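Local coordinates for protein aminotransferase (Neisseria meningitidis Z2491, PDB 3JTX) that probably catalyses pyridoxal phosphate-dependent transfer of amino groups, as a class I and II aminotransferase with a covalently attached cofactor, at residues Y210-F215 against Q294-N299. Numbering follows the deposited sequence.
Sequences YSEIYF and QHVIDN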
loop_
_atom_site.group_PDB
_atom_site.type_symbol
_atom_site.label_atom_id
_atom_site.label_comp_id
_atom_site.label_asym_id
_atom_site.label_seq_id
_atom_site.Cartn_x
_atom_site.Cartn_y
_atom_site.Cartn_z
ATOM N N TYR A 210 0.163 -2.962 -20.082
ATOM C CA TYR A 210 -0.535 -2.765 -21.387
ATOM C C TYR A 210 -0.657 -4.050 -22.209
ATOM O O TYR A 210 -1.057 -4.003 -23.374
ATOM C CB TYR A 210 0.134 -1.658 -22.224
ATOM C CG TYR A 210 0.015 -0.298 -21.577
ATOM C CD1 TYR A 210 -1.118 0.494 -21.771
ATOM C CD2 TYR A 210 1.021 0.183 -20.732
ATOM C CE1 TYR A 210 -1.233 1.740 -21.157
ATOM C CE2 TYR A 210 0.907 1.421 -20.107
ATOM C CZ TYR A 210 -0.215 2.195 -20.323
ATOM O OH TYR A 210 -0.329 3.424 -19.713
ATOM N N SER A 211 -0.335 -5.203 -21.622
ATOM C CA SER A 211 -0.287 -6.463 -22.391
ATOM C C SER A 211 -1.563 -6.785 -23.179
ATOM O O SER A 211 -1.504 -7.515 -24.187
ATOM C CB SER A 211 0.019 -7.653 -21.472
ATOM O OG SER A 211 -1.080 -7.935 -20.631
ATOM N N GLU A 212 -2.714 -6.288 -22.713
ATOM C CA GLU A 212 -4.000 -6.626 -23.343
ATOM C C GLU A 212 -4.520 -5.575 -24.303
ATOM O O GLU A 212 -5.552 -5.784 -24.915
ATOM C CB GLU A 212 -5.073 -6.907 -22.282
ATOM C CG GLU A 212 -4.655 -7.973 -21.290
ATOM C CD GLU A 212 -4.134 -9.186 -22.005
ATOM O OE1 GLU A 212 -4.948 -9.845 -22.678
ATOM O OE2 GLU A 212 -2.907 -9.437 -21.955
ATOM N N ILE A 213 -3.816 -4.453 -24.442
ATOM C CA ILE A 213 -4.224 -3.417 -25.388
ATOM C C ILE A 213 -3.372 -3.575 -26.650
ATOM O O ILE A 213 -2.234 -3.085 -26.714
ATOM C CB ILE A 213 -4.101 -1.988 -24.786
ATOM C CG1 ILE A 213 -4.754 -1.909 -23.385
ATOM C CG2 ILE A 213 -4.707 -0.981 -25.725
ATOM C CD1 ILE A 213 -6.193 -2.343 -23.311
ATOM N N TYR A 214 -3.937 -4.284 -27.632
ATOM C CA TYR A 214 -3.238 -4.638 -28.867
ATOM C C TYR A 214 -4.216 -4.768 -30.029
ATOM O O TYR A 214 -5.429 -4.697 -29.840
ATOM C CB TYR A 214 -2.431 -5.944 -28.696
ATOM C CG TYR A 214 -3.246 -7.183 -28.331
ATOM C CD1 TYR A 214 -3.915 -7.918 -29.304
ATOM C CD2 TYR A 214 -3.322 -7.628 -27.018
ATOM C CE1 TYR A 214 -4.658 -9.059 -28.974
ATOM C CE2 TYR A 214 -4.067 -8.758 -26.672
ATOM C CZ TYR A 214 -4.732 -9.473 -27.665
ATOM O OH TYR A 214 -5.467 -10.608 -27.354
ATOM N N PHE A 215 -3.674 -4.983 -31.224
ATOM C CA PHE A 215 -4.434 -4.920 -32.461
ATOM C C PHE A 215 -4.394 -6.222 -33.243
ATOM O O PHE A 215 -3.452 -7.010 -33.120
ATOM C CB PHE A 215 -3.893 -3.763 -33.318
ATOM C CG PHE A 215 -3.628 -2.525 -32.517
ATOM C CD1 PHE A 215 -4.680 -1.830 -31.937
ATOM C CD2 PHE A 215 -2.333 -2.100 -32.274
ATOM C CE1 PHE A 215 -4.452 -0.717 -31.140
ATOM C CE2 PHE A 215 -2.094 -0.992 -31.481
ATOM C CZ PHE A 215 -3.152 -0.297 -30.910
ATOM N N GLN A 294 -14.611 -11.614 -21.981
ATOM C CA GLN A 294 -15.530 -10.880 -22.852
ATOM C C GLN A 294 -15.347 -9.383 -22.686
ATOM O O GLN A 294 -15.259 -8.648 -23.672
ATOM C CB GLN A 294 -16.997 -11.272 -22.633
ATOM C CG GLN A 294 -17.931 -10.739 -23.726
ATOM C CD GLN A 294 -17.512 -11.193 -25.137
ATOM O OE1 GLN A 294 -17.396 -12.395 -25.402
ATOM N NE2 GLN A 294 -17.255 -10.224 -26.034
ATOM N N HIS A 295 -15.261 -8.919 -21.442
ATOM C CA HIS A 295 -15.104 -7.487 -21.216
ATOM C C HIS A 295 -13.773 -6.983 -21.770
ATOM O O HIS A 295 -13.664 -5.817 -22.157
ATOM C CB HIS A 295 -15.292 -7.127 -19.743
ATOM C CG HIS A 295 -14.101 -7.405 -18.877
ATOM N ND1 HIS A 295 -13.863 -8.639 -18.314
ATOM C CD2 HIS A 295 -13.103 -6.593 -18.445
ATOM C CE1 HIS A 295 -12.755 -8.585 -17.589
ATOM N NE2 HIS A 295 -12.277 -7.352 -17.648
ATOM N N VAL A 296 -12.764 -7.860 -21.824
ATOM C CA VAL A 296 -11.444 -7.468 -22.312
ATOM C C VAL A 296 -11.468 -7.377 -23.839
ATOM O O VAL A 296 -10.912 -6.429 -24.418
ATOM C CB VAL A 296 -10.345 -8.428 -21.841
ATOM C CG1 VAL A 296 -8.998 -7.933 -22.306
ATOM C CG2 VAL A 296 -10.352 -8.556 -20.303
ATOM N N ILE A 297 -12.122 -8.352 -24.479
ATOM C CA ILE A 297 -12.337 -8.330 -25.922
ATOM C C ILE A 297 -13.092 -7.053 -26.335
ATOM O O ILE A 297 -12.683 -6.365 -27.265
ATOM C CB ILE A 297 -13.094 -9.585 -26.400
ATOM C CG1 ILE A 297 -12.203 -10.836 -26.235
ATOM C CG2 ILE A 297 -13.575 -9.398 -27.865
ATOM C CD1 ILE A 297 -12.984 -12.179 -26.132
ATOM N N ASP A 298 -14.157 -6.711 -25.615
ATOM C CA ASP A 298 -14.917 -5.482 -25.893
ATOM C C ASP A 298 -14.035 -4.228 -25.754
ATOM O O ASP A 298 -14.047 -3.344 -26.602
ATOM C CB ASP A 298 -16.107 -5.372 -24.944
ATOM C CG ASP A 298 -17.143 -6.484 -25.147
ATOM O OD1 ASP A 298 -17.151 -7.157 -26.199
ATOM O OD2 ASP A 298 -17.950 -6.683 -24.215
ATOM N N ASN A 299 -13.262 -4.169 -24.678
ATOM C CA ASN A 299 -12.372 -3.035 -24.415
ATOM C C ASN A 299 -11.361 -2.869 -25.555
ATOM O O ASN A 299 -11.160 -1.764 -26.093
ATOM C CB ASN A 299 -11.654 -3.264 -23.082
ATOM C CG ASN A 299 -10.983 -2.017 -22.541
ATOM O OD1 ASN A 299 -11.528 -0.911 -22.633
ATOM N ND2 ASN A 299 -9.803 -2.196 -21.927
#
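Beside the cofactor site of this PLP-dependent aminotransferase fold, E212 and I213, at the end of a type I beta turn, rest on V296 and N299 in the first turns of helix 294-314. The turn, Y210 to I213, follows strand 203-207 of the large mixed sheet and is closed by I213 N on Y210 O at 3.0 Å. Methyl CG1 of V296 reaches CB of E212 at 4.1 Å; it stands anti to the backbone N (chi1 -177°), which directs it at the turn. One helical turn on, the amide nitrogen ND2 of N299 lies 3.9 Å from the terminal methyl CD1 of I213, the two side chains running obliquely past each other. That amide is held from elsewhere: its OD1 accepts from H42 and N248. The chain of E212, bent at chi2, turns its carboxylate back toward S211, whose OG meets the anti lone pair of E212 OE2 at 2.7 Å, while R82 forms a salt bridge to the same oxygen. At the start of the turn, Y210 OH bonds to O3 of the pyridoxal phosphate-modified lysine at position 245. Between the two segments the contact is thus small, made by van der Waals touches without a hydrogen bond, the carboxylate of E212 and the amide of N299 being bonded to other parts of the chain; the polar tie to the helix comes one residue further on, where R300 NE donates to E212 O.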